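Local coordinates for malonyl CoA:acyl carrier protein malonyltransferase (Streptomyces coelicolor, PDB 1NM2) that probably catalyses the transfer of the malonyl group from malonyl-CoA to holo-acyl carrier protein, a step that supplies fatty acid biosynthesis, at residues L3-P8 with A105-V110; V99-A104 with D246-Q251; A180-K185 with R190-L195; P160-V163 with I169-A172. All blocks are in the same frame, centred on the assembly; numbering follows the deposited sequence.

Contact 1. Residues L3-P8 with A105-V110; sequences LVLVAP and AVFAGV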
loop_
_atom_site.group_PDB
_atom_site.type_symbol
_atom_site.label_atom_id
_atom_site.label_comp_id
_atom_site.label_asym_id
_atom_site.label_seq_id
_atom_site.Cartn_x
_atom_site.Cartn_y
_atom_site.Cartn_z
ATOM N N LEU A 3 -11.351 -14.271 6.697
ATOM C CA LEU A 3 -9.999 -14.059 6.191
ATOM C C LEU A 3 -9.913 -12.724 5.474
ATOM O O LEU A 3 -10.769 -12.400 4.649
ATOM C CB LEU A 3 -9.602 -15.167 5.205
ATOM C CG LEU A 3 -8.308 -14.905 4.416
ATOM C CD1 LEU A 3 -7.109 -15.067 5.339
ATOM C CD2 LEU A 3 -8.204 -15.861 3.239
ATOM N N VAL A 4 -8.871 -11.959 5.785
ATOM C CA VAL A 4 -8.661 -10.660 5.160
ATOM C C VAL A 4 -7.374 -10.696 4.350
ATOM O O VAL A 4 -6.304 -11.000 4.877
ATOM C CB VAL A 4 -8.554 -9.541 6.218
ATOM C CG1 VAL A 4 -8.303 -8.199 5.543
ATOM C CG2 VAL A 4 -9.829 -9.491 7.045
ATOM N N LEU A 5 -7.483 -10.398 3.063
ATOM C CA LEU A 5 -6.325 -10.396 2.181
ATOM C C LEU A 5 -5.843 -8.954 2.027
ATOM O O LEU A 5 -6.588 -8.104 1.554
ATOM C CB LEU A 5 -6.721 -10.980 0.822
ATOM C CG LEU A 5 -5.659 -11.166 -0.264
ATOM C CD1 LEU A 5 -4.557 -12.078 0.236
ATOM C CD2 LEU A 5 -6.315 -11.755 -1.511
ATOM N N VAL A 6 -4.609 -8.673 2.443
ATOM C CA VAL A 6 -4.081 -7.317 2.336
ATOM C C VAL A 6 -2.821 -7.228 1.474
ATOM O O VAL A 6 -2.074 -8.198 1.331
ATOM C CB VAL A 6 -3.774 -6.705 3.734
ATOM C CG1 VAL A 6 -5.026 -6.746 4.615
ATOM C CG2 VAL A 6 -2.616 -7.444 4.395
ATOM N N ALA A 7 -2.600 -6.054 0.889
ATOM C CA ALA A 7 -1.440 -5.813 0.033
ATOM C C ALA A 7 -0.634 -4.638 0.591
ATOM O O ALA A 7 -1.208 -3.627 1.002
ATOM C CB ALA A 7 -1.901 -5.505 -1.387
ATOM N N PRO A 8 0.708 -4.752 0.597
ATOM C CA PRO A 8 1.591 -3.700 1.110
ATOM C C PRO A 8 1.775 -2.476 0.216
ATOM O O PRO A 8 1.260 -2.414 -0.907
ATOM C CB PRO A 8 2.901 -4.443 1.343
ATOM C CG PRO A 8 2.924 -5.398 0.190
ATOM C CD PRO A 8 1.490 -5.909 0.126
ATOM N N ALA A 105 -8.075 -3.547 -5.083
ATOM C CA ALA A 105 -9.189 -3.289 -5.990
ATOM C C ALA A 105 -9.285 -4.427 -7.007
ATOM O O ALA A 105 -10.375 -4.768 -7.479
ATOM C CB ALA A 105 -8.989 -1.957 -6.709
ATOM N N VAL A 106 -8.136 -4.999 -7.348
ATOM C CA VAL A 106 -8.092 -6.111 -8.286
ATOM C C VAL A 106 -8.697 -7.335 -7.592
ATOM O O VAL A 106 -9.548 -8.021 -8.161
ATOM C CB VAL A 106 -6.632 -6.411 -8.740
ATOM C CG1 VAL A 106 -6.606 -7.620 -9.674
ATOM C CG2 VAL A 106 -6.047 -5.190 -9.453
ATOM N N PHE A 107 -8.282 -7.594 -6.354
ATOM C CA PHE A 107 -8.818 -8.731 -5.610
ATOM C C PHE A 107 -10.338 -8.659 -5.461
ATOM O O PHE A 107 -11.011 -9.685 -5.488
ATOM C CB PHE A 107 -8.198 -8.830 -4.207
ATOM C CG PHE A 107 -6.701 -8.929 -4.202
ATOM C CD1 PHE A 107 -6.013 -9.431 -5.308
ATOM C CD2 PHE A 107 -5.972 -8.525 -3.087
ATOM C CE1 PHE A 107 -4.623 -9.524 -5.301
ATOM C CE2 PHE A 107 -4.581 -8.617 -3.073
ATOM C CZ PHE A 107 -3.908 -9.117 -4.183
ATOM N N ALA A 108 -10.876 -7.452 -5.302
ATOM C CA ALA A 108 -12.323 -7.281 -5.140
ATOM C C ALA A 108 -13.067 -7.217 -6.471
ATOM O O ALA A 108 -14.287 -7.068 -6.496
ATOM C CB ALA A 108 -12.620 -6.021 -4.316
ATOM N N GLY A 109 -12.335 -7.317 -7.574
ATOM C CA GLY A 109 -12.971 -7.281 -8.882
ATOM C C GLY A 109 -13.437 -5.911 -9.336
ATOM O O GLY A 109 -14.286 -5.797 -10.223
ATOM N N VAL A 110 -12.890 -4.863 -8.729
ATOM C CA VAL A 110 -13.261 -3.499 -9.090
ATOM C C VAL A 110 -12.577 -3.117 -10.390
ATOM O O VAL A 110 -13.178 -2.490 -11.263
ATOM C CB VAL A 110 -12.839 -2.498 -7.996
ATOM C CG1 VAL A 110 -13.157 -1.074 -8.441
ATOM C CG2 VAL A 110 -13.562 -2.822 -6.694
#
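Leu5 lays its CD2 methyl over one face of the Phe107 ring, 3.6 Å from CD2 of Phe107 and displaced toward the rim. This packs the parallel sheet of the alpha/beta hydrolase-like core against the end of helix 100-107, the helix that follows strand 93-96 and a probable nucleophile elbow. The contact is a CH-pi interaction: CD2 of Leu5 stands 25° off the normal to the Phe107 ring. The two side chains cross at about a right angle, and the leucine reaches across because its CG lies anti to the backbone N (chi1 -176°), with the branch carbon itself also close to the ring. Two residues on along the strand, Ala7 also points toward the helix and approaches the same ring obliquely and more loosely. No hydrogen bond crosses, so the union is purely apolar. Val94 of the adjoining strand 93-96 touches both Leu5 and Phe107, continuing the apolar packing onto that strand, while Val276 covers Leu5 and Ala7. Just beyond the phenylalanine the helix ends in a Schellman motif: Gly109 takes a positive phi of 75°, its N bonds to Val106 O at 2.9 Å, and Val110 N reaches Ala105 O at 2.8 Å.

Contact 2. Residues V99-A104 with D246-Q251; sequences VGEITA and DRLVGQ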
loop_
_atom_site.group_PDB
_atom_site.type_symbol
_atom_site.label_atom_id
_atom_site.label_comp_id
_atom_site.label_asym_id
_atom_site.label_seq_id
_atom_site.Cartn_x
_atom_site.Cartn_y
_atom_site.Cartn_z
ATOM N N VAL A 99 -0.539 2.274 -2.012
ATOM C CA VAL A 99 -0.505 1.646 -3.335
ATOM C C VAL A 99 -1.199 0.286 -3.257
ATOM O O VAL A 99 -1.776 -0.191 -4.239
ATOM C CB VAL A 99 0.944 1.415 -3.851
ATOM C CG1 VAL A 99 1.728 2.705 -3.810
ATOM C CG2 VAL A 99 1.630 0.344 -3.028
ATOM N N GLY A 100 -1.139 -0.331 -2.082
ATOM C CA GLY A 100 -1.767 -1.628 -1.893
ATOM C C GLY A 100 -3.271 -1.580 -2.098
ATOM O O GLY A 100 -3.912 -2.619 -2.272
ATOM N N GLU A 101 -3.842 -0.377 -2.071
ATOM C CA GLU A 101 -5.285 -0.218 -2.271
ATOM C C GLU A 101 -5.669 -0.529 -3.709
ATOM O O GLU A 101 -6.780 -0.991 -3.979
ATOM C CB GLU A 101 -5.738 1.209 -1.956
ATOM C CG GLU A 101 -5.628 1.612 -0.502
ATOM C CD GLU A 101 -6.737 2.569 -0.103
ATOM O OE1 GLU A 101 -7.666 2.127 0.609
ATOM O OE2 GLU A 101 -6.690 3.752 -0.512
ATOM N N ILE A 102 -4.764 -0.240 -4.638
ATOM C CA ILE A 102 -5.040 -0.520 -6.037
ATOM C C ILE A 102 -4.976 -2.033 -6.196
ATOM O O ILE A 102 -5.793 -2.623 -6.891
ATOM C CB ILE A 102 -4.011 0.161 -6.982
ATOM C CG1 ILE A 102 -4.229 1.679 -7.000
ATOM C CG2 ILE A 102 -4.166 -0.380 -8.401
ATOM C CD1 ILE A 102 -3.934 2.376 -5.690
ATOM N N THR A 103 -4.010 -2.656 -5.528
ATOM C CA THR A 103 -3.849 -4.104 -5.584
ATOM C C THR A 103 -5.119 -4.779 -5.064
ATOM O O THR A 103 -5.604 -5.755 -5.644
ATOM C CB THR A 103 -2.650 -4.554 -4.726
ATOM O OG1 THR A 103 -1.488 -3.805 -5.110
ATOM C CG2 THR A 103 -2.368 -6.051 -4.920
ATOM N N ALA A 104 -5.656 -4.240 -3.973
ATOM C CA ALA A 104 -6.867 -4.768 -3.353
ATOM C C ALA A 104 -8.093 -4.581 -4.245
ATOM O O ALA A 104 -9.046 -5.352 -4.158
ATOM C CB ALA A 104 -7.099 -4.092 -2.003
ATOM N N ASP A 246 -12.871 6.768 -6.932
ATOM C CA ASP A 246 -12.727 8.164 -6.538
ATOM C C ASP A 246 -11.849 8.257 -5.295
ATOM O O ASP A 246 -11.015 9.158 -5.186
ATOM C CB ASP A 246 -14.092 8.819 -6.273
ATOM C CG ASP A 246 -14.914 9.013 -7.547
ATOM O OD1 ASP A 246 -14.324 9.173 -8.634
ATOM O OD2 ASP A 246 -16.156 9.025 -7.460
ATOM N N ARG A 247 -12.033 7.322 -4.364
ATOM C CA ARG A 247 -11.238 7.301 -3.142
ATOM C C ARG A 247 -9.758 7.051 -3.448
ATOM O O ARG A 247 -8.884 7.685 -2.852
ATOM C CB ARG A 247 -11.768 6.235 -2.181
ATOM C CG ARG A 247 -13.011 6.664 -1.425
ATOM C CD ARG A 247 -13.603 5.529 -0.610
ATOM N NE ARG A 247 -14.663 6.009 0.273
ATOM C CZ ARG A 247 -14.569 6.051 1.601
ATOM N NH1 ARG A 247 -13.459 5.635 2.207
ATOM N NH2 ARG A 247 -15.582 6.514 2.319
ATOM N N LEU A 248 -9.479 6.133 -4.374
ATOM C CA LEU A 248 -8.102 5.825 -4.767
ATOM C C LEU A 248 -7.417 7.078 -5.314
ATOM O O LEU A 248 -6.282 7.387 -4.955
ATOM C CB LEU A 248 -8.072 4.745 -5.861
ATOM C CG LEU A 248 -8.425 3.291 -5.538
ATOM C CD1 LEU A 248 -8.521 2.497 -6.839
ATOM C CD2 LEU A 248 -7.362 2.689 -4.624
ATOM N N VAL A 249 -8.114 7.791 -6.190
ATOM C CA VAL A 249 -7.565 8.998 -6.798
ATOM C C VAL A 249 -7.288 10.087 -5.763
ATOM O O VAL A 249 -6.252 10.749 -5.812
ATOM C CB VAL A 249 -8.520 9.556 -7.871
ATOM C CG1 VAL A 249 -7.936 10.824 -8.487
ATOM C CG2 VAL A 249 -8.760 8.505 -8.950
ATOM N N GLY A 250 -8.217 10.260 -4.829
ATOM C CA GLY A 250 -8.058 11.269 -3.796
ATOM C C GLY A 250 -7.054 10.914 -2.715
ATOM O O GLY A 250 -6.417 11.807 -2.158
ATOM N N GLN A 251 -6.900 9.621 -2.424
ATOM C CA GLN A 251 -5.979 9.161 -1.384
ATOM C C GLN A 251 -4.522 9.579 -1.539
ATOM O O GLN A 251 -3.784 9.592 -0.556
ATOM C CB GLN A 251 -6.025 7.627 -1.237
ATOM C CG GLN A 251 -7.061 7.111 -0.236
ATOM C CD GLN A 251 -6.944 7.774 1.128
ATOM O OE1 GLN A 251 -5.949 7.600 1.851
ATOM N NE2 GLN A 251 -7.956 8.546 1.486
#
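Leu248 carries the apolar part of this contact between helices 100-107 and 241-251, whose short segments run antiparallel at 167° with their axes 10.6 Å apart. A single methyl, CD2 of Leu248, fits between two neighbouring residues of the other helix: it lies 3.5 Å from CB of Glu101 and 3.6 Å from CD1 of Ile102. The isoleucine reaches it through its longer branch, whose CG1 is anti to the carbonyl carbon (chi1 -71°) and turns at chi2 to bring the terminal methyl in.

The carboxylate of Glu101 meets carbon across the contact, not a polar partner: its OE2 is 3.4 Å from CG of Gln251, and the two side chains cross at about a right angle. No hydrogen bond joins the segments; the other carboxylate oxygen, OE1, accepts one from the backbone N of Asn232, which anchors the buried acid from outside the helix pair. Arg247 turns instead to a salt bridge with Asp234.

In the hydrolase-like core, helix 100-107 follows what is probably the nucleophile elbow, whose pattern includes Gly100. Ile102 also packs on helix 113-132, Val99 and Thr103 on helix 57-75, and Val249 carries the far helix onto helix 207-217, while the backbone O of Glu101 is bonded to Tyr229 OH on strand 228-229.

Contact 3. Residues A180-K185 with R190-L195; sequences ALNEDK and RKVVPL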
loop_
_atom_site.group_PDB
_atom_site.type_symbol
_atom_site.label_atom_id
_atom_site.label_comp_id
_atom_site.label_asym_id
_atom_site.label_seq_id
_atom_site.Cartn_x
_atom_site.Cartn_y
_atom_site.Cartn_z
ATOM N N ALA A 180 12.264 21.097 11.598
ATOM C CA ALA A 180 11.808 21.751 12.824
ATOM C C ALA A 180 11.225 20.708 13.768
ATOM O O ALA A 180 11.310 20.844 14.990
ATOM C CB ALA A 180 10.754 22.811 12.504
ATOM N N LEU A 181 10.643 19.659 13.189
ATOM C CA LEU A 181 10.033 18.583 13.966
ATOM C C LEU A 181 11.106 17.773 14.677
ATOM O O LEU A 181 10.913 17.319 15.804
ATOM C CB LEU A 181 9.231 17.654 13.049
ATOM C CG LEU A 181 7.949 16.994 13.571
ATOM C CD1 LEU A 181 7.707 15.718 12.774
ATOM C CD2 LEU A 181 8.056 16.674 15.051
ATOM N N ASN A 182 12.241 17.592 14.012
ATOM C CA ASN A 182 13.337 16.827 14.594
ATOM C C ASN A 182 14.043 17.608 15.691
ATOM O O ASN A 182 14.530 17.030 16.664
ATOM C CB ASN A 182 14.345 16.437 13.511
ATOM C CG ASN A 182 15.451 15.556 14.044
ATOM O OD1 ASN A 182 15.190 14.581 14.747
ATOM N ND2 ASN A 182 16.694 15.887 13.710
ATOM N N GLU A 183 14.104 18.925 15.524
ATOM C CA GLU A 183 14.754 19.789 16.499
ATOM C C GLU A 183 13.840 20.002 17.701
ATOM O O GLU A 183 14.303 20.112 18.836
ATOM C CB GLU A 183 15.123 21.124 15.841
ATOM C CG GLU A 183 16.307 21.003 14.876
ATOM C CD GLU A 183 16.463 22.199 13.948
ATOM O OE1 GLU A 183 16.528 23.347 14.440
ATOM O OE2 GLU A 183 16.527 21.985 12.718
ATOM N N ASP A 184 12.540 20.055 17.441
ATOM C CA ASP A 184 11.554 20.223 18.497
ATOM C C ASP A 184 10.572 19.059 18.381
ATOM O O ASP A 184 9.496 19.183 17.790
ATOM C CB ASP A 184 10.836 21.566 18.346
ATOM C CG ASP A 184 9.680 21.724 19.318
ATOM O OD1 ASP A 184 9.687 21.062 20.381
ATOM O OD2 ASP A 184 8.768 22.521 19.020
ATOM N N LYS A 185 10.968 17.926 18.948
ATOM C CA LYS A 185 10.169 16.709 18.898
ATOM C C LYS A 185 8.984 16.712 19.851
ATOM O O LYS A 185 8.979 17.426 20.857
ATOM C CB LYS A 185 11.037 15.493 19.226
ATOM C CG LYS A 185 12.230 15.275 18.304
ATOM C CD LYS A 185 12.939 13.969 18.664
ATOM C CE LYS A 185 14.183 13.736 17.813
ATOM N NZ LYS A 185 15.172 14.830 17.993
ATOM N N ARG A 190 11.374 9.643 20.634
ATOM C CA ARG A 190 12.816 9.441 20.723
ATOM C C ARG A 190 13.517 9.824 19.429
ATOM O O ARG A 190 14.592 10.429 19.443
ATOM C CB ARG A 190 13.136 7.971 21.000
ATOM C CG ARG A 190 12.443 7.366 22.200
ATOM C CD ARG A 190 12.884 5.928 22.379
ATOM N NE ARG A 190 12.528 5.089 21.237
ATOM C CZ ARG A 190 11.324 4.552 21.050
ATOM N NH1 ARG A 190 10.354 4.766 21.932
ATOM N NH2 ARG A 190 11.094 3.792 19.985
ATOM N N LYS A 191 12.895 9.480 18.309
ATOM C CA LYS A 191 13.511 9.729 17.020
ATOM C C LYS A 191 12.510 10.108 15.938
ATOM O O LYS A 191 11.373 9.636 15.926
ATOM C CB LYS A 191 14.252 8.455 16.607
ATOM C CG LYS A 191 15.561 8.624 15.868
ATOM C CD LYS A 191 16.201 7.247 15.694
ATOM C CE LYS A 191 17.487 7.284 14.883
ATOM N NZ LYS A 191 18.048 5.907 14.736
ATOM N N VAL A 192 12.947 10.976 15.036
ATOM C CA VAL A 192 12.136 11.396 13.905
ATOM C C VAL A 192 12.949 10.910 12.713
ATOM O O VAL A 192 13.926 11.540 12.306
ATOM C CB VAL A 192 11.965 12.925 13.873
ATOM C CG1 VAL A 192 11.230 13.347 12.607
ATOM C CG2 VAL A 192 11.174 13.370 15.097
ATOM N N VAL A 193 12.550 9.766 12.174
ATOM C CA VAL A 193 13.270 9.152 11.069
ATOM C C VAL A 193 12.696 9.427 9.690
ATOM O O VAL A 193 11.566 9.043 9.384
ATOM C CB VAL A 193 13.358 7.624 11.271
ATOM C CG1 VAL A 193 14.271 7.005 10.220
ATOM C CG2 VAL A 193 13.860 7.323 12.671
ATOM N N PRO A 194 13.476 10.099 8.834
ATOM C CA PRO A 194 13.019 10.411 7.478
ATOM C C PRO A 194 12.866 9.146 6.638
ATOM O O PRO A 194 13.729 8.270 6.657
ATOM C CB PRO A 194 14.106 11.352 6.950
ATOM C CG PRO A 194 15.327 10.931 7.703
ATOM C CD PRO A 194 14.796 10.698 9.099
ATOM N N LEU A 195 11.751 9.056 5.919
ATOM C CA LEU A 195 11.459 7.908 5.070
ATOM C C LEU A 195 12.104 8.064 3.697
ATOM O O LEU A 195 12.375 9.183 3.251
ATOM C CB LEU A 195 9.944 7.736 4.903
ATOM C CG LEU A 195 9.154 7.125 6.068
ATOM C CD1 LEU A 195 9.334 7.949 7.322
ATOM C CD2 LEU A 195 7.683 7.057 5.696
#
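Helix 175-183 and strand 189-194 come closest at Asn182 and Val192, whose CA atoms are 5.6 Å apart, without any hydrogen bond from one segment to the other. Asp184 is the first residue to leave helical geometry, although its N still bonds back to Ala180 O; the chain then turns and soon enters the strand. At the start of that strand Arg190 and Lys191 both face Leu142, a classic beta bulge, and the backbone continues through Val192, whose side chain is directed at the helix.

Val192 is the centre of the packing. Its CB lies 3.7 Å from OD1 of Asn182. On the CG2 side it meets Lys185, CG2 of Val192 being 3.9 Å from CG of Lys185. CG1 of Val192 is 4.2 Å from CD1 of Leu181. The valine thus lies against the last helical turn. This is a helix laid on the mixed sheet of the smaller, ferredoxin-like subdomain of this acyltransferase family, where strand 189-194 is an outermost strand beside 136-143, and Leu181 reaches over to Ala171 on strand 168-172.

Lys185 runs alongside Val192 with an extended stem and bends only at its end (chi4 60°), which carries NZ back to the helix: it donates to Asn182 O at 2.6 Å, in the carbonyl plane, and more weakly to Asn182 OD1. On the way, CE of Lys185 passes 3.7 Å from Arg190 O.

Contact 4. Residues P160-V163 with I169-A172; sequences PANV and IVAA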
loop_
_atom_site.group_PDB
_atom_site.type_symbol
_atom_site.label_atom_id
_atom_site.label_comp_id
_atom_site.label_asym_id
_atom_site.label_seq_id
_atom_site.Cartn_x
_atom_site.Cartn_y
_atom_site.Cartn_z
ATOM N N PRO A 160 -0.465 14.375 9.543
ATOM C CA PRO A 160 -0.223 12.972 9.887
ATOM C C PRO A 160 -0.569 12.116 8.668
ATOM O O PRO A 160 -1.653 11.531 8.592
ATOM C CB PRO A 160 -1.170 12.745 11.060
ATOM C CG PRO A 160 -2.347 13.599 10.686
ATOM C CD PRO A 160 -1.693 14.875 10.188
ATOM N N ALA A 161 0.360 12.066 7.719
ATOM C CA ALA A 161 0.198 11.325 6.467
ATOM C C ALA A 161 -0.096 9.836 6.631
ATOM O O ALA A 161 -0.822 9.245 5.830
ATOM C CB ALA A 161 1.438 11.518 5.599
ATOM N N ASN A 162 0.481 9.229 7.661
ATOM C CA ASN A 162 0.270 7.815 7.936
ATOM C C ASN A 162 -0.117 7.613 9.393
ATOM O O ASN A 162 0.601 8.050 10.293
ATOM C CB ASN A 162 1.550 6.995 7.712
ATOM C CG ASN A 162 1.732 6.518 6.279
ATOM O OD1 ASN A 162 2.512 5.602 6.040
ATOM N ND2 ASN A 162 1.048 7.136 5.328
ATOM N N VAL A 163 -1.255 6.969 9.620
ATOM C CA VAL A 163 -1.697 6.617 10.971
ATOM C C VAL A 163 -1.845 5.111 10.789
ATOM O O VAL A 163 -2.893 4.618 10.368
ATOM C CB VAL A 163 -3.043 7.258 11.337
ATOM C CG1 VAL A 163 -3.424 6.881 12.769
ATOM C CG2 VAL A 163 -2.935 8.776 11.223
ATOM N N ILE A 169 2.929 6.699 13.884
ATOM C CA ILE A 169 2.593 7.935 13.179
ATOM C C ILE A 169 3.708 8.382 12.224
ATOM O O ILE A 169 4.890 8.375 12.578
ATOM C CB ILE A 169 2.369 9.108 14.177
ATOM C CG1 ILE A 169 1.243 8.785 15.167
ATOM C CG2 ILE A 169 2.072 10.388 13.408
ATOM C CD1 ILE A 169 -0.150 8.833 14.577
ATOM N N VAL A 170 3.332 8.773 11.012
ATOM C CA VAL A 170 4.301 9.282 10.045
ATOM C C VAL A 170 3.913 10.719 9.713
ATOM O O VAL A 170 2.784 10.987 9.289
ATOM C CB VAL A 170 4.313 8.471 8.733
ATOM C CG1 VAL A 170 5.267 9.113 7.746
ATOM C CG2 VAL A 170 4.737 7.035 9.006
ATOM N N ALA A 171 4.847 11.640 9.917
ATOM C CA ALA A 171 4.606 13.052 9.637
ATOM C C ALA A 171 5.091 13.378 8.229
ATOM O O ALA A 171 6.028 12.755 7.735
ATOM C CB ALA A 171 5.335 13.924 10.658
ATOM N N ALA A 172 4.450 14.353 7.591
ATOM C CA ALA A 172 4.820 14.757 6.245
ATOM C C ALA A 172 4.611 16.252 6.051
ATOM O O ALA A 172 3.670 16.838 6.587
ATOM C CB ALA A 172 4.003 13.979 5.219
#
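Val170 N donates a hydrogen bond to Asn162 O at 2.9 Å, nearly straight (163°) and with the donor tilted slightly from the carbonyl plane. It is the firm rung of an antiparallel beta hairpin, strands 159-165 and 168-172, whose return bond from Asn162 N to Val170 O is weak at 3.3 Å. The pairing is disturbed by a classic beta bulge in which Ala161 and Asn162 both face Val170. Asn162 and Val170 project to the same face and lie side by side, CB of Asn162 only 3.3 Å from CB of Val170. The valine keeps CG2 close to the asparagine by placing that methyl anti to its own carbonyl carbon (chi1 176°, which sets CG1 anti to the backbone N). On the other face CG1 of Val163 meets CD1 of Ile169 at 4.2 Å. At the bulge, CB of Ala161 touches CB of Ala172 at 3.6 Å, and Met138 of strand 136-143 contacts both alanines. Asn162 also touches His97, and its side chain is about 5 Å from a bound acetate, probably the one taken to mimic a malonyl group in the active site. ND2 of Asn162 donates to Ala161 O at 2.9 Å, arriving above the carbonyl plane, with that oxygen lying in the amide plane.

From the N terminus, strand 3-7 waits for helix 100-107: contact 2 opens at 99-104, just before contact 1 closes its long loop at 105-110. Contact 2 closes only at residues 246-251, so the two cross along the chain; they also touch, Ala7 packing on Gly100 and Thr103. Contacts 4 and 3 fall within the wide loop of contact 2: 160-163 with 169-172 closes a short hairpin, then 180-185 with 190-195 closes the next turn. These two are in series and touch through Leu181 on Ala171 and Leu195 on Val170. Contact 1 fastens helix 100-107 to the parallel sheet and contact 2 pairs that helix with 241-251, whereas 3 and 4 consolidate the mixed sheet. Contacts 2 and 4 do not touch.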